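Local coordinates for protein NANS (YJHS), A 9-O-acetyl N-acetylneuraminic acid esterase (Escherichia coli O157:H7 EDL933, PDB 3PT5) that probably removes the 9-O-acetyl group from 9-O-acetyl-N-acetylneuraminate, allowing the bacterium to grow on this sialic acid of mammalian mucosal surfaces, at residues Y89-T103 against Y294-T306. Numbering follows the deposited sequence.
Sequences YHHPLATNHQTQYGT and YGSAYRSPENWTT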
ATOM      1  N   TYR A  89     -14.141   8.724  -0.727  1.00  9.42           N
ATOM      2  CA  TYR A  89     -13.781   9.505  -1.895  1.00  9.69           C
ATOM      3  C   TYR A  89     -14.389   8.876  -3.148  1.00  9.75           C
ATOM      4  O   TYR A  89     -13.648   8.409  -4.021  1.00  9.49           O
ATOM      5  CB  TYR A  89     -12.265   9.561  -2.039  1.00  9.29           C
ATOM      6  CG  TYR A  89     -11.591  10.527  -1.107  1.00 10.53           C
ATOM      7  CD1 TYR A  89     -11.307  10.167   0.204  1.00 12.92           C
ATOM      8  CD2 TYR A  89     -11.212  11.793  -1.549  1.00 16.85           C
ATOM      9  CE1 TYR A  89     -10.640  11.043   1.075  1.00 14.80           C
ATOM     10  CE2 TYR A  89     -10.541  12.674  -0.695  1.00 13.67           C
ATOM     11  CZ  TYR A  89     -10.290  12.301   0.620  1.00 17.12           C
ATOM     12  OH  TYR A  89      -9.637  13.173   1.482  1.00 18.44           O
ATOM     13  N   HIS A  90     -15.715   8.841  -3.238  1.00 10.23           N
ATOM     14  CA  HIS A  90     -16.377   8.139  -4.328  1.00 11.19           C
ATOM     15  C   HIS A  90     -16.157   8.804  -5.659  1.00 10.90           C
ATOM     16  O   HIS A  90     -16.089  10.054  -5.754  1.00 11.30           O
ATOM     17  CB  HIS A  90     -17.896   8.048  -4.108  1.00 11.10           C
ATOM     18  CG  HIS A  90     -18.281   7.526  -2.761  1.00 11.35           C
ATOM     19  ND1 HIS A  90     -17.686   6.420  -2.183  1.00 12.32           N
ATOM     20  CD2 HIS A  90     -19.220   7.948  -1.880  1.00 13.43           C
ATOM     21  CE1 HIS A  90     -18.224   6.197  -0.994  1.00 10.98           C
ATOM     22  NE2 HIS A  90     -19.175   7.101  -0.799  1.00 12.56           N
ATOM     23  N   HIS A  91     -16.083   7.968  -6.696  1.00 11.18           N
ATOM     24  CA  HIS A  91     -16.109   8.433  -8.054  1.00 11.26           C
ATOM     25  C   HIS A  91     -17.519   8.981  -8.360  1.00 12.45           C
ATOM     26  O   HIS A  91     -18.514   8.412  -7.905  1.00 13.55           O
ATOM     27  CB  HIS A  91     -15.809   7.239  -8.964  1.00 11.35           C
ATOM     28  CG  HIS A  91     -15.558   7.620 -10.372  1.00 10.25           C
ATOM     29  ND1 HIS A  91     -16.577   7.867 -11.265  1.00  9.06           N
ATOM     30  CD2 HIS A  91     -14.401   7.805 -11.056  1.00  9.14           C
ATOM     31  CE1 HIS A  91     -16.066   8.171 -12.444  1.00  9.14           C
ATOM     32  NE2 HIS A  91     -14.744   8.143 -12.344  1.00  9.32           N
ATOM     33  N   PRO A  92     -17.619  10.108  -9.079  1.00 13.72           N
ATOM     34  CA  PRO A  92     -18.973  10.651  -9.405  1.00 14.41           C
ATOM     35  C   PRO A  92     -19.955   9.656 -10.047  1.00 15.92           C
ATOM     36  O   PRO A  92     -21.172   9.791  -9.875  1.00 16.14           O
ATOM     37  CB  PRO A  92     -18.694  11.791 -10.391  1.00 14.66           C
ATOM     38  CG  PRO A  92     -17.193  11.892 -10.524  1.00 14.84           C
ATOM     39  CD  PRO A  92     -16.513  10.928  -9.614  1.00 13.14           C
ATOM     40  N   LEU A  93     -19.439   8.698 -10.808  1.00 15.61           N
ATOM     41  CA  LEU A  93     -20.282   7.759 -11.576  1.00 15.84           C
ATOM     42  C   LEU A  93     -20.371   6.390 -10.892  1.00 16.74           C
ATOM     43  O   LEU A  93     -20.716   5.391 -11.532  1.00 16.95           O
ATOM     44  CB  LEU A  93     -19.762   7.623 -13.010  1.00 15.77           C
ATOM     45  CG  LEU A  93     -19.477   8.904 -13.812  1.00 15.47           C
ATOM     46  CD1 LEU A  93     -18.967   8.512 -15.200  1.00 13.55           C
ATOM     47  CD2 LEU A  93     -20.706   9.876 -13.880  1.00 15.10           C
ATOM     48  N   ALA A  94     -20.055   6.334  -9.602  1.00 17.25           N
ATOM     49  CA  ALA A  94     -20.305   5.121  -8.826  1.00 19.28           C
ATOM     50  C   ALA A  94     -21.804   5.004  -8.509  1.00 21.23           C
ATOM     51  O   ALA A  94     -22.398   5.935  -7.913  1.00 21.48           O
ATOM     52  CB  ALA A  94     -19.503   5.127  -7.546  1.00 18.75           C
ATOM     53  N   THR A  95     -22.384   3.868  -8.914  1.00 23.63           N
ATOM     54  CA  THR A  95     -23.804   3.519  -8.675  1.00 25.94           C
ATOM     55  C   THR A  95     -24.021   3.077  -7.236  1.00 26.57           C
ATOM     56  O   THR A  95     -24.818   3.671  -6.485  1.00 28.13           O
ATOM     57  CB  THR A  95     -24.239   2.316  -9.548  1.00 25.98           C
ATOM     58  OG1 THR A  95     -23.818   2.501 -10.903  1.00 28.13           O
ATOM     59  CG2 THR A  95     -25.766   2.101  -9.484  1.00 28.16           C
ATOM     60  N   ASN A  96     -23.311   2.013  -6.865  1.00 25.65           N
ATOM     61  CA  ASN A  96     -23.530   1.336  -5.616  1.00 25.62           C
ATOM     62  C   ASN A  96     -22.384   1.664  -4.686  1.00 25.33           C
ATOM     63  O   ASN A  96     -21.281   1.145  -4.843  1.00 25.20           O
ATOM     64  CB  ASN A  96     -23.633  -0.176  -5.873  1.00 25.74           C
ATOM     65  CG  ASN A  96     -23.981  -0.983  -4.626  1.00 25.89           C
ATOM     66  OD1 ASN A  96     -23.952  -0.485  -3.499  1.00 28.21           O
ATOM     67  ND2 ASN A  96     -24.310  -2.246  -4.835  1.00 25.32           N
ATOM     68  N   HIS A  97     -22.655   2.528  -3.715  1.00 24.77           N
ATOM     69  CA  HIS A  97     -21.634   2.958  -2.746  1.00 23.67           C
ATOM     70  C   HIS A  97     -21.318   1.938  -1.641  1.00 22.73           C
ATOM     71  O   HIS A  97     -20.494   2.196  -0.751  1.00 21.12           O
ATOM     72  CB  HIS A  97     -21.976   4.342  -2.181  1.00 24.09           C
ATOM     73  CG  HIS A  97     -21.995   5.425  -3.214  1.00 26.04           C
ATOM     74  ND1 HIS A  97     -22.536   6.668  -2.980  1.00 27.93           N
ATOM     75  CD2 HIS A  97     -21.527   5.456  -4.485  1.00 28.78           C
ATOM     76  CE1 HIS A  97     -22.396   7.420  -4.058  1.00 28.15           C
ATOM     77  NE2 HIS A  97     -21.794   6.705  -4.988  1.00 27.85           N
ATOM     78  N   GLN A  98     -21.970   0.775  -1.715  1.00 22.17           N
ATOM     79  CA  GLN A  98     -21.662  -0.386  -0.874  1.00 22.26           C
ATOM     80  C   GLN A  98     -20.589  -1.262  -1.479  1.00 20.52           C
ATOM     81  O   GLN A  98     -19.942  -2.035  -0.775  1.00 20.10           O
ATOM     82  CB  GLN A  98     -22.884  -1.288  -0.718  1.00 23.45           C
ATOM     83  CG  GLN A  98     -24.090  -0.651  -0.133  1.00 27.32           C
ATOM     84  CD  GLN A  98     -23.929  -0.454   1.329  1.00 29.79           C
ATOM     85  OE1 GLN A  98     -23.333   0.524   1.762  1.00 32.55           O
ATOM     86  NE2 GLN A  98     -24.456  -1.385   2.114  1.00 31.12           N
ATOM     87  N   THR A  99     -20.440  -1.166  -2.791  1.00 19.53           N
ATOM     88  CA  THR A  99     -19.481  -2.001  -3.513  1.00 18.26           C
ATOM     89  C   THR A  99     -18.451  -1.195  -4.294  1.00 17.49           C
ATOM     90  O   THR A  99     -17.312  -1.664  -4.470  1.00 17.66           O
ATOM     91  CB  THR A  99     -20.172  -2.914  -4.513  1.00 18.29           C
ATOM     92  OG1 THR A  99     -20.888  -2.122  -5.472  1.00 18.48           O
ATOM     93  CG2 THR A  99     -21.127  -3.888  -3.800  1.00 18.71           C
ATOM     94  N   GLN A 100     -18.862  -0.028  -4.790  1.00 16.51           N
ATOM     95  CA  GLN A 100     -18.003   0.828  -5.645  1.00 15.11           C
ATOM     96  C   GLN A 100     -17.555   2.103  -4.933  1.00 14.80           C
ATOM     97  O   GLN A 100     -17.389   3.145  -5.570  1.00 16.23           O
ATOM     98  CB  GLN A 100     -18.741   1.250  -6.922  1.00 16.73           C
ATOM     99  CG  GLN A 100     -19.016   0.157  -7.902  1.00 20.04           C
ATOM    100  CD  GLN A 100     -19.654   0.685  -9.176  1.00 21.70           C
ATOM    101  OE1 GLN A 100     -20.722   1.287  -9.118  1.00 25.43           O
ATOM    102  NE2 GLN A 100     -19.003   0.456 -10.332  1.00 25.34           N
ATOM    103  N   TYR A 101     -17.345   1.999  -3.635  1.00 12.94           N
ATOM    104  CA  TYR A 101     -16.975   3.138  -2.795  1.00 12.01           C
ATOM    105  C   TYR A 101     -15.525   3.549  -2.997  1.00 11.52           C
ATOM    106  O   TYR A 101     -14.666   2.716  -3.234  1.00 10.79           O
ATOM    107  CB  TYR A 101     -17.182   2.791  -1.318  1.00 12.34           C
ATOM    108  CG  TYR A 101     -16.602   1.437  -0.896  1.00 12.12           C
ATOM    109  CD1 TYR A 101     -15.290   1.327  -0.421  1.00 11.06           C
ATOM    110  CD2 TYR A 101     -17.360   0.290  -0.969  1.00 10.11           C
ATOM    111  CE1 TYR A 101     -14.755   0.112  -0.058  1.00 12.16           C
ATOM    112  CE2 TYR A 101     -16.839  -0.948  -0.614  1.00 13.22           C
ATOM    113  CZ  TYR A 101     -15.529  -1.031  -0.155  1.00 12.72           C
ATOM    114  OH  TYR A 101     -15.003  -2.235   0.211  1.00 14.33           O
ATOM    115  N   GLY A 102     -15.245   4.837  -2.881  1.00 10.52           N
ATOM    116  CA  GLY A 102     -13.869   5.265  -2.698  1.00 10.38           C
ATOM    117  C   GLY A 102     -12.948   5.178  -3.897  1.00  9.60           C
ATOM    118  O   GLY A 102     -13.369   5.103  -5.052  1.00 10.57           O
ATOM    119  N   THR A 103     -11.661   5.232  -3.581  1.00  9.25           N
ATOM    120  CA  THR A 103     -10.601   5.160  -4.569  1.00  8.83           C
ATOM    121  C   THR A 103     -10.039   3.738  -4.623  1.00  9.29           C
ATOM    122  O   THR A 103     -10.474   2.865  -3.883  1.00  9.80           O
ATOM    123  CB  THR A 103      -9.475   6.102  -4.140  1.00  8.77           C
ATOM    124  OG1 THR A 103      -9.301   5.965  -2.723  1.00 11.23           O
ATOM    125  CG2 THR A 103      -9.848   7.524  -4.522  1.00  7.92           C
ATOM    126  N   TYR A 294     -14.910   3.968 -15.920  1.00 12.61           N
ATOM    127  CA  TYR A 294     -14.813   5.404 -16.153  1.00 12.10           C
ATOM    128  C   TYR A 294     -13.649   5.910 -15.292  1.00 11.46           C
ATOM    129  O   TYR A 294     -13.581   5.623 -14.090  1.00 11.43           O
ATOM    130  CB  TYR A 294     -16.149   6.106 -15.822  1.00 11.61           C
ATOM    131  CG  TYR A 294     -17.276   5.648 -16.728  1.00 14.44           C
ATOM    132  CD1 TYR A 294     -17.420   6.168 -18.025  1.00 13.87           C
ATOM    133  CD2 TYR A 294     -18.180   4.681 -16.303  1.00 17.73           C
ATOM    134  CE1 TYR A 294     -18.429   5.739 -18.871  1.00 15.33           C
ATOM    135  CE2 TYR A 294     -19.216   4.239 -17.167  1.00 14.85           C
ATOM    136  CZ  TYR A 294     -19.323   4.770 -18.434  1.00 16.40           C
ATOM    137  OH  TYR A 294     -20.359   4.295 -19.257  1.00 14.40           O
ATOM    138  N   GLY A 295     -12.703   6.558 -15.957  1.00 10.70           N
ATOM    139  CA  GLY A 295     -11.436   6.960 -15.348  1.00 10.89           C
ATOM    140  C   GLY A 295     -11.552   8.287 -14.645  1.00 10.40           C
ATOM    141  O   GLY A 295     -12.640   8.819 -14.434  1.00 11.18           O
ATOM    142  N   SER A 296     -10.394   8.822 -14.312  1.00  9.58           N
ATOM    143  CA  SER A 296     -10.289  10.018 -13.468  1.00 10.11           C
ATOM    144  C   SER A 296     -10.787  11.312 -14.094  1.00 10.20           C
ATOM    145  O   SER A 296     -11.006  12.300 -13.377  1.00 11.66           O
ATOM    146  CB  SER A 296      -8.839  10.188 -13.057  1.00 10.53           C
ATOM    147  OG  SER A 296      -8.069  10.465 -14.220  1.00 10.45           O
ATOM    148  N   ALA A 297     -11.002  11.303 -15.416  1.00 11.13           N
ATOM    149  CA  ALA A 297     -11.405  12.502 -16.138  1.00 11.74           C
ATOM    150  C   ALA A 297     -12.732  13.037 -15.614  1.00 11.92           C
ATOM    151  O   ALA A 297     -12.983  14.230 -15.742  1.00 12.33           O
ATOM    152  CB  ALA A 297     -11.513  12.204 -17.633  1.00 12.76           C
ATOM    153  N   TYR A 298     -13.534  12.162 -14.993  1.00 11.20           N
ATOM    154  CA  TYR A 298     -14.860  12.540 -14.493  1.00 11.88           C
ATOM    155  C   TYR A 298     -14.844  13.219 -13.139  1.00 11.72           C
ATOM    156  O   TYR A 298     -15.853  13.781 -12.694  1.00 12.32           O
ATOM    157  CB  TYR A 298     -15.809  11.321 -14.478  1.00 11.17           C
ATOM    158  CG  TYR A 298     -16.254  10.948 -15.867  1.00 15.76           C
ATOM    159  CD1 TYR A 298     -17.339  11.609 -16.456  1.00 17.62           C
ATOM    160  CD2 TYR A 298     -15.589   9.967 -16.595  1.00 17.06           C
ATOM    161  CE1 TYR A 298     -17.762  11.305 -17.714  1.00 21.70           C
ATOM    162  CE2 TYR A 298     -16.021   9.645 -17.920  1.00 17.82           C
ATOM    163  CZ  TYR A 298     -17.111  10.343 -18.450  1.00 18.01           C
ATOM    164  OH  TYR A 298     -17.594  10.089 -19.716  1.00 26.14           O
ATOM    165  N   ARG A 299     -13.698  13.182 -12.461  1.00  9.97           N
ATOM    166  CA  ARG A 299     -13.568  13.829 -11.155  1.00 11.25           C
ATOM    167  C   ARG A 299     -13.337  15.340 -11.264  1.00 11.43           C
ATOM    168  O   ARG A 299     -12.895  15.846 -12.286  1.00 12.52           O
ATOM    169  CB  ARG A 299     -12.458  13.182 -10.322  1.00  9.84           C
ATOM    170  CG  ARG A 299     -12.765  11.741  -9.974  1.00  9.74           C
ATOM    171  CD  ARG A 299     -12.217  11.346  -8.637  1.00  7.75           C
ATOM    172  NE  ARG A 299     -12.376   9.926  -8.348  1.00  9.03           N
ATOM    173  CZ  ARG A 299     -12.538   9.429  -7.108  1.00 10.94           C
ATOM    174  NH1 ARG A 299     -12.647   8.123  -6.895  1.00 10.54           N
ATOM    175  NH2 ARG A 299     -12.620  10.258  -6.074  1.00 12.04           N
ATOM    176  N   SER A 300     -13.617  16.021 -10.157  1.00 12.52           N
ATOM    177  CA  SER A 300     -13.643  17.480 -10.096  1.00 13.73           C
ATOM    178  C   SER A 300     -13.091  17.856  -8.716  1.00 14.01           C
ATOM    179  O   SER A 300     -12.966  16.986  -7.868  1.00 15.10           O
ATOM    180  CB  SER A 300     -15.085  17.977 -10.248  1.00 14.52           C
ATOM    181  OG  SER A 300     -15.615  17.636 -11.517  1.00 16.16           O
ATOM    182  N   PRO A 301     -12.751  19.143  -8.481  1.00 14.73           N
ATOM    183  CA  PRO A 301     -12.212  19.483  -7.149  1.00 15.80           C
ATOM    184  C   PRO A 301     -13.093  19.043  -5.973  1.00 16.74           C
ATOM    185  O   PRO A 301     -12.580  18.693  -4.925  1.00 19.01           O
ATOM    186  CB  PRO A 301     -12.047  21.001  -7.207  1.00 15.56           C
ATOM    187  CG  PRO A 301     -11.789  21.265  -8.695  1.00 15.46           C
ATOM    188  CD  PRO A 301     -12.632  20.260  -9.438  1.00 14.42           C
ATOM    189  N   GLU A 302     -14.406  19.021  -6.173  1.00 17.37           N
ATOM    190  CA  GLU A 302     -15.363  18.589  -5.146  1.00 18.38           C
ATOM    191  C   GLU A 302     -15.305  17.092  -4.802  1.00 17.08           C
ATOM    192  O   GLU A 302     -15.905  16.658  -3.820  1.00 17.97           O
ATOM    193  CB  GLU A 302     -16.775  18.951  -5.588  1.00 18.58           C
ATOM    194  CG  GLU A 302     -17.177  18.203  -6.862  1.00 23.95           C
ATOM    195  CD  GLU A 302     -18.329  18.834  -7.579  1.00 29.17           C
ATOM    196  OE1 GLU A 302     -19.407  18.984  -6.949  1.00 34.30           O
ATOM    197  OE2 GLU A 302     -18.146  19.161  -8.774  1.00 32.46           O
ATOM    198  N   ASN A 303     -14.604  16.302  -5.624  1.00 15.78           N
ATOM    199  CA  ASN A 303     -14.541  14.860  -5.386  1.00 15.22           C
ATOM    200  C   ASN A 303     -13.179  14.186  -5.658  1.00 13.88           C
ATOM    201  O   ASN A 303     -13.048  12.975  -5.439  1.00 14.92           O
ATOM    202  CB  ASN A 303     -15.678  14.144  -6.132  1.00 15.06           C
ATOM    203  CG  ASN A 303     -15.634  14.391  -7.581  1.00 15.90           C
ATOM    204  OD1 ASN A 303     -14.612  14.139  -8.230  1.00 14.24           O
ATOM    205  ND2 ASN A 303     -16.725  14.913  -8.126  1.00 17.28           N
ATOM    206  N   TRP A 304     -12.171  14.938  -6.077  1.00 12.69           N
ATOM    207  CA  TRP A 304     -10.873  14.284  -6.351  1.00 13.35           C
ATOM    208  C   TRP A 304      -9.989  14.305  -5.108  1.00 14.60           C
ATOM    209  O   TRP A 304     -10.369  14.900  -4.101  1.00 15.06           O
ATOM    210  CB  TRP A 304     -10.181  14.875  -7.581  1.00 13.60           C
ATOM    211  CG  TRP A 304      -9.722  16.310  -7.519  1.00 13.45           C
ATOM    212  CD1 TRP A 304      -9.279  17.006  -6.426  1.00 12.30           C
ATOM    213  CD2 TRP A 304      -9.565  17.179  -8.633  1.00 13.19           C
ATOM    214  NE1 TRP A 304      -8.871  18.270  -6.806  1.00 11.82           N
ATOM    215  CE2 TRP A 304      -9.046  18.400  -8.153  1.00 12.60           C
ATOM    216  CE3 TRP A 304      -9.819  17.052 -10.004  1.00 13.08           C
ATOM    217  CZ2 TRP A 304      -8.768  19.476  -8.998  1.00 13.86           C
ATOM    218  CZ3 TRP A 304      -9.569  18.135 -10.829  1.00 14.13           C
ATOM    219  CH2 TRP A 304      -9.068  19.326 -10.321  1.00 13.65           C
ATOM    220  N   THR A 305      -8.827  13.660  -5.173  1.00 14.38           N
ATOM    221  CA  THR A 305      -7.948  13.599  -4.035  1.00 15.97           C
ATOM    222  C   THR A 305      -7.202  14.928  -4.009  1.00 16.32           C
ATOM    223  O   THR A 305      -7.608  15.857  -3.290  1.00 18.02           O
ATOM    224  CB  THR A 305      -7.023  12.354  -4.079  1.00 16.20           C
ATOM    225  OG1 THR A 305      -6.298  12.333  -5.312  1.00 15.26           O
ATOM    226  CG2 THR A 305      -7.864  11.088  -3.934  1.00 15.51           C
ATOM    227  N   THR A 306      -6.217  15.048  -4.886  0.50 16.45           N
ATOM    228  CA  THR A 306      -5.260  16.127  -4.879  0.50 17.21           C
ATOM    229  C   THR A 306      -5.405  16.919  -6.199  0.50 17.07           C
ATOM    230  O   THR A 306      -5.662  16.324  -7.257  0.50 16.83           O
ATOM    231  CB  THR A 306      -3.855  15.489  -4.701  0.50 16.99           C
ATOM    232  OG1 THR A 306      -3.659  15.106  -3.318  0.50 17.22           O
ATOM    233  CG2 THR A 306      -2.753  16.400  -5.180  0.50 18.64           C
TER
HETATM  234  O   HOH W   1     -14.984  11.731  -3.895  1.00 24.30           O
HETATM  235  O   HOH W   2     -12.697   5.524  -7.801  1.00 12.98           O
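Arg299 reaches across to the backbone of 89-103 and grips the carbonyl oxygen of Tyr89 end-on: NH2 donates to Tyr89 O at 2.9 Å and NH1 to the same atom at 3.1 Å. Both nitrogens arrive from one face of the carbonyl plane, NH2 well above it. In the guanidinium plane Arg299 NH2 also donates to Asn303 O (2.8 Å), while NH1 donates to a water that also lies within hydrogen-bonding distance of Gly102 O; NE is taken by Glu37 O, so main-chain oxygens and a water fix the orientation of the buried group. The CA of His91 lies over one face of the guanidinium. The CB of His91 points away overall, but the placement of CG anti to the backbone N (chi1 -169°) swings the ring back, and His91 NE2 meets Gly295 O at 3.0 Å in a nearly straight bond (173°) lying in the ring plane. Its ND1 accepts from Leu93 N, fixing the ring's rotation within the type I turn from His91 to Ala94. In this SGNH hydrolase the contact ties the loop leading into helix 107-114 to the one preceding helix 315-335, at the periphery of the chain. The turn also presents Leu93, whose CD1 sits over the centre of the Tyr298 ring (3.7 Å from the centroid) in a CH-pi contact and meets the Tyr294 ring off-centre. Pro92 CG packs 4.2 Å from Tyr298 CB. A second water donates to both His90 O and Asn303 O.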